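Local coordinates for protein arylamine n-acetyltransferase NAT (Mycobacterium tuberculosis, PDB 4BGF) that catalyses the transfer of an acetyl group, in this family from acetyl-coenzyme A through an active-site cysteine, to the amino nitrogen of arylamines, at residues D10-R15 / R34-E39; L84-R89 / L113-P118; V88-A93 / R184-L189. All coordinates share one frame; numbering follows the deposited sequence.

How the contacts relate
Contact 1 comes first along the chain and joins the ends of helices 5-11 and 22-35; its nearest atoms lie about 7 Å from those of contact 2 and about 12 Å from those of contact 3. Contacts 2 and 3 meet at strand 87-95 of the seven-stranded sheet, share V88 and R89, and have centres 14 Å apart. Contact 2 pairs this strand with 110-116 inside the antiparallel sheet, whereas contact 3 brings the start of helix 186-198 to it. There L113 packs on R90 and G114 on F91, so the strand pair and the start of helix 186-198 are packed together around strand 87-95.

Contact 1: D10-R15 / R34-E39; sequences DRINYR and RTIPFE
I12, just past helix 5-11, meets T35 at the end of helix 22-35. The T35 hydroxyl comes up against the CG2 branch of I12, with OG1 3.3 Å from that methyl carbon, and the two side chains cross at about a right angle. T35 holds OG1 between its backbone N and carbonyl carbon (chi1 71°), which lets the hydroxyl reach both I12 and its hydrogen-bond partner, the carbonyl of V31 one turn back in the same helix. The same I12 methyl also meets the tip of I36, CG2 lying 3.8 Å from I36 CD1, and so touches hydroxyl and hydrocarbon alike.

The R11 side chain adds a second layer. With CG anti to the backbone N (chi1 160°) and a bend at chi2 of 90°, it reaches across to I36 at a slant and brings one face of its guanidinium over it; I36 CG1 sits 3.8 Å above the plane, off centre toward the rim. R11 NH2 is 3.8 Å from I36 CG2, so the flat cation rests on a branched hydrocarbon. Its polar atoms are served from elsewhere: NE donates to the carbonyl of L61, and NH2 makes a weak hydrogen bond to that of R66. The NE bond, with the weak one from NH2, probably helps to set the rotation of the group while a face lies against I36.

Beyond this shell, I36 packs on L61 and H73, and the carbonyl of P37 accepts a hydrogen bond from H73 NE2. The contact thus lies where the ends of helices 5-11 and 22-35 converge, with helices 54-63 and 70-83 close by, just before the chain enters strand 38-39 at the edge of the five-stranded antiparallel sheet.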
# COMPACT_ATOMS: atom_id res chain seq x y z
N ASP A 10 -4.93 18.18 2.72
CA ASP A 10 -4.29 18.76 3.90
C ASP A 10 -3.80 17.68 4.88
O ASP A 10 -3.05 17.98 5.80
CB ASP A 10 -5.20 19.79 4.59
CG ASP A 10 -5.25 21.13 3.84
OD1 ASP A 10 -5.83 21.19 2.73
OD2 ASP A 10 -4.73 22.14 4.38
N ARG A 11 -4.21 16.44 4.68
CA ARG A 11 -3.70 15.31 5.45
C ARG A 11 -2.30 14.99 4.97
O ARG A 11 -1.36 14.89 5.75
CB ARG A 11 -4.60 14.09 5.23
CG ARG A 11 -3.99 12.73 5.56
CD ARG A 11 -4.22 12.31 7.00
NE ARG A 11 -4.02 10.88 7.18
CZ ARG A 11 -2.97 10.31 7.78
NH1 ARG A 11 -1.98 11.05 8.27
NH2 ARG A 11 -2.92 8.98 7.88
N ILE A 12 -2.18 14.82 3.66
CA ILE A 12 -0.91 14.52 3.02
C ILE A 12 -0.17 15.81 2.65
O ILE A 12 0.93 15.75 2.12
CB ILE A 12 -1.12 13.61 1.76
CG1 ILE A 12 -1.69 14.39 0.57
CG2 ILE A 12 -2.02 12.43 2.12
CD1 ILE A 12 -1.88 13.56 -0.68
N ASN A 13 -0.78 16.96 2.94
CA ASN A 13 -0.18 18.27 2.67
C ASN A 13 0.18 18.40 1.20
O ASN A 13 1.33 18.65 0.84
CB ASN A 13 1.04 18.49 3.57
CG ASN A 13 1.38 19.97 3.77
OD1 ASN A 13 0.61 20.87 3.39
ND2 ASN A 13 2.54 20.22 4.38
N TYR A 14 -0.81 18.20 0.34
CA TYR A 14 -0.59 18.34 -1.08
C TYR A 14 -0.89 19.76 -1.49
O TYR A 14 -1.99 20.26 -1.30
CB TYR A 14 -1.45 17.35 -1.86
CG TYR A 14 -1.30 17.50 -3.35
CD1 TYR A 14 -0.18 17.04 -4.00
CD2 TYR A 14 -2.27 18.12 -4.09
CE1 TYR A 14 -0.04 17.17 -5.36
CE2 TYR A 14 -2.15 18.28 -5.43
CZ TYR A 14 -1.04 17.80 -6.07
OH TYR A 14 -0.94 17.98 -7.43
N ARG A 15 0.13 20.38 -2.06
CA ARG A 15 0.05 21.67 -2.73
C ARG A 15 0.55 21.39 -4.13
O ARG A 15 1.71 21.00 -4.30
CB ARG A 15 0.97 22.70 -2.06
CG ARG A 15 0.69 22.96 -0.60
CD ARG A 15 -0.54 23.82 -0.42
NE ARG A 15 -1.28 23.44 0.78
CZ ARG A 15 -1.05 23.90 2.01
NH1 ARG A 15 -0.11 24.80 2.25
NH2 ARG A 15 -1.79 23.45 3.02
N ARG A 34 4.29 8.95 1.43
CA ARG A 34 5.17 9.58 2.38
C ARG A 34 4.49 9.79 3.71
O ARG A 34 5.14 9.75 4.74
CB ARG A 34 5.68 10.89 1.76
CG ARG A 34 6.67 11.67 2.55
CD ARG A 34 6.68 13.12 2.08
NE ARG A 34 7.24 13.27 0.74
CZ ARG A 34 7.11 14.35 -0.02
NH1 ARG A 34 6.42 15.41 0.37
NH2 ARG A 34 7.70 14.37 -1.21
N THR A 35 3.17 9.93 3.70
CA THR A 35 2.45 10.37 4.88
C THR A 35 1.44 9.36 5.42
O THR A 35 1.31 9.25 6.64
CB THR A 35 1.72 11.69 4.64
OG1 THR A 35 0.62 11.46 3.77
CG2 THR A 35 2.65 12.75 4.04
N ILE A 36 0.73 8.63 4.55
CA ILE A 36 -0.20 7.61 5.02
C ILE A 36 0.51 6.25 4.99
O ILE A 36 0.89 5.77 3.94
CB ILE A 36 -1.50 7.59 4.19
CG1 ILE A 36 -2.05 8.99 4.02
CG2 ILE A 36 -2.56 6.68 4.85
CD1 ILE A 36 -3.35 9.04 3.28
N PRO A 37 0.75 5.67 6.18
CA PRO A 37 1.51 4.44 6.26
C PRO A 37 0.69 3.22 5.85
O PRO A 37 -0.51 3.26 5.70
CB PRO A 37 1.86 4.36 7.73
CG PRO A 37 0.77 5.01 8.40
CD PRO A 37 0.30 6.10 7.51
N PHE A 38 1.40 2.13 5.63
CA PHE A 38 0.76 0.84 5.53
C PHE A 38 0.80 0.38 6.97
O PHE A 38 1.75 0.69 7.69
CB PHE A 38 1.54 -0.05 4.56
CG PHE A 38 1.06 -1.47 4.47
CD1 PHE A 38 1.43 -2.38 5.42
CD2 PHE A 38 0.30 -1.89 3.41
CE1 PHE A 38 1.01 -3.69 5.33
CE2 PHE A 38 -0.11 -3.20 3.31
CZ PHE A 38 0.25 -4.10 4.28
N GLU A 39 -0.31 -0.17 7.43
CA GLU A 39 -0.44 -0.76 8.77
C GLU A 39 -1.66 -1.71 8.74
O GLU A 39 -2.56 -1.54 7.94
CB GLU A 39 -0.65 0.30 9.85
CG GLU A 39 -1.89 1.20 9.60
CD GLU A 39 -2.90 1.26 10.74
OE1 GLU A 39 -3.51 0.24 11.09
OE2 GLU A 39 -3.10 2.35 11.27

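Contact 2: L84-R89 / L113-P118; sequences LGYRVR and LGVTFP
Y86 and V115 illustrate how a ring just outside a strand pair can be lodged by its neighbours across the sheet. The CG1 methyl of V115 presses toward the ring at 3.6 Å from Y86 CD2, and F117 CB approaches the same ring carbon at 3.8 Å, so the CD2 corner sits in the notch between them. The Y86 and F117 side chains lie side by side and point the same way, but their rings meet obliquely, planes 64° apart, while the tyrosine hydroxyl reaches on to the carbonyl of T21.

Further along this face, the CG1 branch of V88 meets L113 CD2 at 4.0 Å. On the other face, T116 turns OG1 against the base of the R87 side chain, 3.2 Å from R87 CB. G114 offers no side chain opposite R89, whose CB lies 3.8 Å from G114 O.

Beneath these shapes, R87 with T116 and R89 with G114 form hydrogen-bonded pairs, each bonded both ways; the G114 N to R89 O bond measures 2.9 Å. V88 and V115 form the non-hydrogen-bonded pair between them.

V88, V115 and Y86 all rest on L81 of helix 70-83, and at G85 a Schellman motif ends that helix. The helix thus turns straight into strand 87-95 and packs on the sheet that strand belongs to, consistent with the papain-like core of this family.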
# COMPACT_ATOMS: atom_id res chain seq x y z
N LEU A 84 -10.99 13.57 -9.46
CA LEU A 84 -10.22 14.58 -10.13
C LEU A 84 -10.37 14.52 -11.64
O LEU A 84 -9.85 15.38 -12.33
CB LEU A 84 -8.75 14.42 -9.75
CG LEU A 84 -8.38 14.97 -8.38
CD1 LEU A 84 -6.97 14.63 -8.12
CD2 LEU A 84 -8.58 16.45 -8.29
N GLY A 85 -11.04 13.49 -12.14
CA GLY A 85 -11.16 13.27 -13.58
C GLY A 85 -10.28 12.20 -14.20
O GLY A 85 -10.16 12.15 -15.42
N TYR A 86 -9.67 11.33 -13.39
CA TYR A 86 -8.94 10.18 -13.93
C TYR A 86 -9.94 9.04 -14.14
O TYR A 86 -10.99 9.03 -13.53
CB TYR A 86 -7.84 9.70 -12.96
CG TYR A 86 -6.70 10.67 -12.71
CD1 TYR A 86 -6.84 11.76 -11.84
CD2 TYR A 86 -5.47 10.49 -13.31
CE1 TYR A 86 -5.82 12.61 -11.58
CE2 TYR A 86 -4.44 11.38 -13.06
CZ TYR A 86 -4.62 12.43 -12.19
OH TYR A 86 -3.60 13.30 -11.95
N ARG A 87 -9.62 8.11 -15.03
CA ARG A 87 -10.44 6.91 -15.19
C ARG A 87 -9.78 5.79 -14.44
O ARG A 87 -8.67 5.43 -14.76
CB ARG A 87 -10.55 6.51 -16.66
CG ARG A 87 -11.25 5.18 -16.87
CD ARG A 87 -12.70 5.38 -17.20
NE ARG A 87 -13.30 4.18 -17.76
CZ ARG A 87 -12.96 3.63 -18.92
NH1 ARG A 87 -12.00 4.17 -19.68
NH2 ARG A 87 -13.58 2.54 -19.33
N VAL A 88 -10.47 5.25 -13.44
CA VAL A 88 -9.90 4.25 -12.54
C VAL A 88 -10.56 2.88 -12.67
O VAL A 88 -11.74 2.73 -12.41
CB VAL A 88 -10.03 4.71 -11.05
CG1 VAL A 88 -9.27 3.76 -10.09
CG2 VAL A 88 -9.57 6.16 -10.87
N ARG A 89 -9.78 1.87 -13.04
CA ARG A 89 -10.20 0.48 -13.06
C ARG A 89 -9.46 -0.27 -11.96
O ARG A 89 -8.24 -0.27 -11.93
CB ARG A 89 -9.87 -0.12 -14.42
CG ARG A 89 -10.64 0.49 -15.59
CD ARG A 89 -10.55 -0.33 -16.84
NE ARG A 89 -9.25 -0.25 -17.50
CZ ARG A 89 -8.89 0.69 -18.38
NH1 ARG A 89 -9.73 1.67 -18.71
NH2 ARG A 89 -7.68 0.66 -18.93
N LEU A 113 -4.42 -0.46 -9.14
CA LEU A 113 -5.24 0.38 -10.04
C LEU A 113 -4.64 0.45 -11.41
O LEU A 113 -3.42 0.44 -11.54
CB LEU A 113 -5.33 1.82 -9.54
CG LEU A 113 -5.70 1.98 -8.09
CD1 LEU A 113 -5.65 3.46 -7.74
CD2 LEU A 113 -7.05 1.33 -7.79
N GLY A 114 -5.51 0.56 -12.42
CA GLY A 114 -5.11 0.90 -13.78
C GLY A 114 -5.77 2.22 -14.16
O GLY A 114 -6.98 2.28 -14.28
N VAL A 115 -4.96 3.26 -14.37
CA VAL A 115 -5.45 4.63 -14.47
C VAL A 115 -5.18 5.19 -15.86
O VAL A 115 -4.10 4.98 -16.41
CB VAL A 115 -4.80 5.52 -13.35
CG1 VAL A 115 -4.88 7.00 -13.66
CG2 VAL A 115 -5.45 5.23 -11.99
N THR A 116 -6.19 5.84 -16.45
CA THR A 116 -6.00 6.68 -17.63
C THR A 116 -6.45 8.10 -17.33
O THR A 116 -7.07 8.36 -16.30
CB THR A 116 -6.72 6.16 -18.89
OG1 THR A 116 -8.13 6.06 -18.64
CG2 THR A 116 -6.17 4.82 -19.29
N PHE A 117 -6.07 9.02 -18.21
CA PHE A 117 -6.35 10.45 -18.07
C PHE A 117 -6.22 11.03 -19.47
O PHE A 117 -5.82 10.31 -20.39
CB PHE A 117 -5.40 11.15 -17.04
CG PHE A 117 -3.96 10.91 -17.28
CD1 PHE A 117 -3.36 9.78 -16.80
CD2 PHE A 117 -3.22 11.80 -18.00
CE1 PHE A 117 -2.03 9.53 -17.04
CE2 PHE A 117 -1.89 11.56 -18.25
CZ PHE A 117 -1.29 10.42 -17.76
N PRO A 118 -6.59 12.31 -19.65
CA PRO A 118 -6.59 12.94 -20.97
C PRO A 118 -5.25 12.93 -21.66
O PRO A 118 -4.25 13.35 -21.09
CB PRO A 118 -7.04 14.36 -20.67
CG PRO A 118 -7.90 14.21 -19.53
CD PRO A 118 -7.26 13.18 -18.67

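Contact 3: V88-A93 / R184-L189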
# COMPACT_ATOMS: atom_id res chain seq x y z
N VAL A 88 -10.47 5.25 -13.44
CA VAL A 88 -9.90 4.25 -12.54
C VAL A 88 -10.56 2.88 -12.67
O VAL A 88 -11.74 2.73 -12.41
CB VAL A 88 -10.03 4.71 -11.05
CG1 VAL A 88 -9.27 3.76 -10.09
CG2 VAL A 88 -9.57 6.16 -10.87
N ARG A 89 -9.78 1.87 -13.04
CA ARG A 89 -10.20 0.48 -13.06
C ARG A 89 -9.46 -0.27 -11.96
O ARG A 89 -8.24 -0.27 -11.93
CB ARG A 89 -9.87 -0.12 -14.42
CG ARG A 89 -10.64 0.49 -15.59
CD ARG A 89 -10.55 -0.33 -16.84
NE ARG A 89 -9.25 -0.25 -17.50
CZ ARG A 89 -8.89 0.69 -18.38
NH1 ARG A 89 -9.73 1.67 -18.71
NH2 ARG A 89 -7.68 0.66 -18.93
N ARG A 90 -10.17 -0.92 -11.05
CA ARG A 90 -9.49 -1.64 -9.98
C ARG A 90 -9.18 -3.10 -10.34
O ARG A 90 -10.06 -3.82 -10.81
CB ARG A 90 -10.36 -1.58 -8.74
CG ARG A 90 -10.52 -0.19 -8.23
CD ARG A 90 -11.68 -0.09 -7.29
NE ARG A 90 -11.87 1.26 -6.78
CZ ARG A 90 -11.12 1.85 -5.86
NH1 ARG A 90 -10.08 1.24 -5.33
NH2 ARG A 90 -11.41 3.06 -5.46
N PHE A 91 -7.93 -3.52 -10.08
CA PHE A 91 -7.43 -4.87 -10.42
C PHE A 91 -7.17 -5.70 -9.17
O PHE A 91 -6.90 -5.15 -8.11
CB PHE A 91 -6.10 -4.77 -11.19
CG PHE A 91 -6.20 -4.02 -12.50
CD1 PHE A 91 -7.35 -4.10 -13.29
CD2 PHE A 91 -5.15 -3.23 -12.93
CE1 PHE A 91 -7.44 -3.41 -14.48
CE2 PHE A 91 -5.23 -2.53 -14.12
CZ PHE A 91 -6.38 -2.62 -14.89
N ALA A 92 -7.25 -7.03 -9.32
CA ALA A 92 -6.91 -7.97 -8.25
C ALA A 92 -5.54 -8.59 -8.52
O ALA A 92 -5.14 -8.71 -9.67
CB ALA A 92 -7.93 -9.04 -8.16
N ALA A 93 -4.82 -8.97 -7.48
CA ALA A 93 -3.49 -9.58 -7.65
C ALA A 93 -3.12 -10.62 -6.59
O ALA A 93 -3.58 -10.56 -5.46
CB ALA A 93 -2.47 -8.47 -7.69
N ARG A 184 -12.30 -5.39 -11.41
CA ARG A 184 -12.95 -6.11 -10.32
C ARG A 184 -13.93 -5.20 -9.65
O ARG A 184 -13.57 -4.09 -9.28
CB ARG A 184 -11.96 -6.63 -9.30
CG ARG A 184 -10.85 -7.44 -9.91
CD ARG A 184 -11.32 -8.73 -10.58
NE ARG A 184 -10.15 -9.48 -11.03
CZ ARG A 184 -10.19 -10.72 -11.51
NH1 ARG A 184 -11.35 -11.36 -11.64
NH2 ARG A 184 -9.05 -11.32 -11.88
N PRO A 185 -15.17 -5.66 -9.49
CA PRO A 185 -16.24 -4.86 -8.91
C PRO A 185 -16.07 -4.74 -7.41
O PRO A 185 -15.31 -5.53 -6.86
CB PRO A 185 -17.50 -5.64 -9.26
CG PRO A 185 -17.05 -7.03 -9.37
CD PRO A 185 -15.63 -7.01 -9.84
N GLN A 186 -16.73 -3.78 -6.76
CA GLN A 186 -16.46 -3.52 -5.36
C GLN A 186 -16.71 -4.78 -4.52
O GLN A 186 -15.99 -5.05 -3.57
CB GLN A 186 -17.32 -2.36 -4.87
CG GLN A 186 -16.87 -1.02 -5.36
CD GLN A 186 -15.51 -0.69 -4.83
OE1 GLN A 186 -15.26 -0.87 -3.65
NE2 GLN A 186 -14.59 -0.27 -5.70
N ILE A 187 -17.71 -5.55 -4.91
CA ILE A 187 -18.13 -6.65 -4.09
C ILE A 187 -16.99 -7.68 -3.99
O ILE A 187 -16.72 -8.18 -2.90
CB ILE A 187 -19.49 -7.22 -4.54
CG1 ILE A 187 -19.90 -8.43 -3.70
CG2 ILE A 187 -19.48 -7.63 -5.98
CD1 ILE A 187 -20.15 -8.12 -2.29
N ASP A 188 -16.28 -7.92 -5.08
CA ASP A 188 -15.24 -8.92 -5.06
C ASP A 188 -14.02 -8.49 -4.26
O ASP A 188 -13.33 -9.33 -3.69
CB ASP A 188 -14.83 -9.34 -6.46
CG ASP A 188 -15.95 -9.97 -7.28
OD1 ASP A 188 -17.00 -10.43 -6.77
OD2 ASP A 188 -15.75 -10.05 -8.50
N LEU A 189 -13.71 -7.20 -4.24
CA LEU A 189 -12.67 -6.66 -3.38
C LEU A 189 -13.08 -6.76 -1.91
O LEU A 189 -12.26 -6.99 -1.05
CB LEU A 189 -12.44 -5.19 -3.75
CG LEU A 189 -12.22 -4.95 -5.23
CD1 LEU A 189 -12.08 -3.49 -5.34
CD2 LEU A 189 -10.98 -5.62 -5.73
O HOH W 1 -7.80 -8.07 -12.07
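The backbone N-H of R184 donates to the carbonyl oxygen of R90 at 2.8 Å, a nearly straight bond (165° at the hydrogen) that meets the acceptor nearly along the C=O axis. It ties R184, one residue before the N-cap P185, to strand 87-95. A water supplies the next link: it accepts from A92 N at 3.0 Å and from R184 NE at 2.9 Å, bridging the strand backbone to the arginine side chain.

R184 can reach this water because its chain bends at chi2 (-64°), turning it along the strand toward A92. R184 CG lies 3.8 Å and NE 3.7 Å from A92 CB, so stem and NE both touch the methyl.

R90, extended from CG to NE, heads the other way and lays its CD 3.9 Å from L189 CD1, the two side chains crossing at about a right angle. Q186 brings its amide nearly perpendicular to the R90 guanidinium; NE2 and NE are both donors and form no bond. The guanidinium instead gives NH1 to the carbonyl of N74 and NH2 to that of G75, in helix 70-83, and makes a cation-pi contact with Y79.

The chemistry implies a division of labour: backbone and water join R184 to the strand, while R90 carries its charge to helix 70-83 and leaves its hydrocarbon stem to pack against the first turn of helix 186-198.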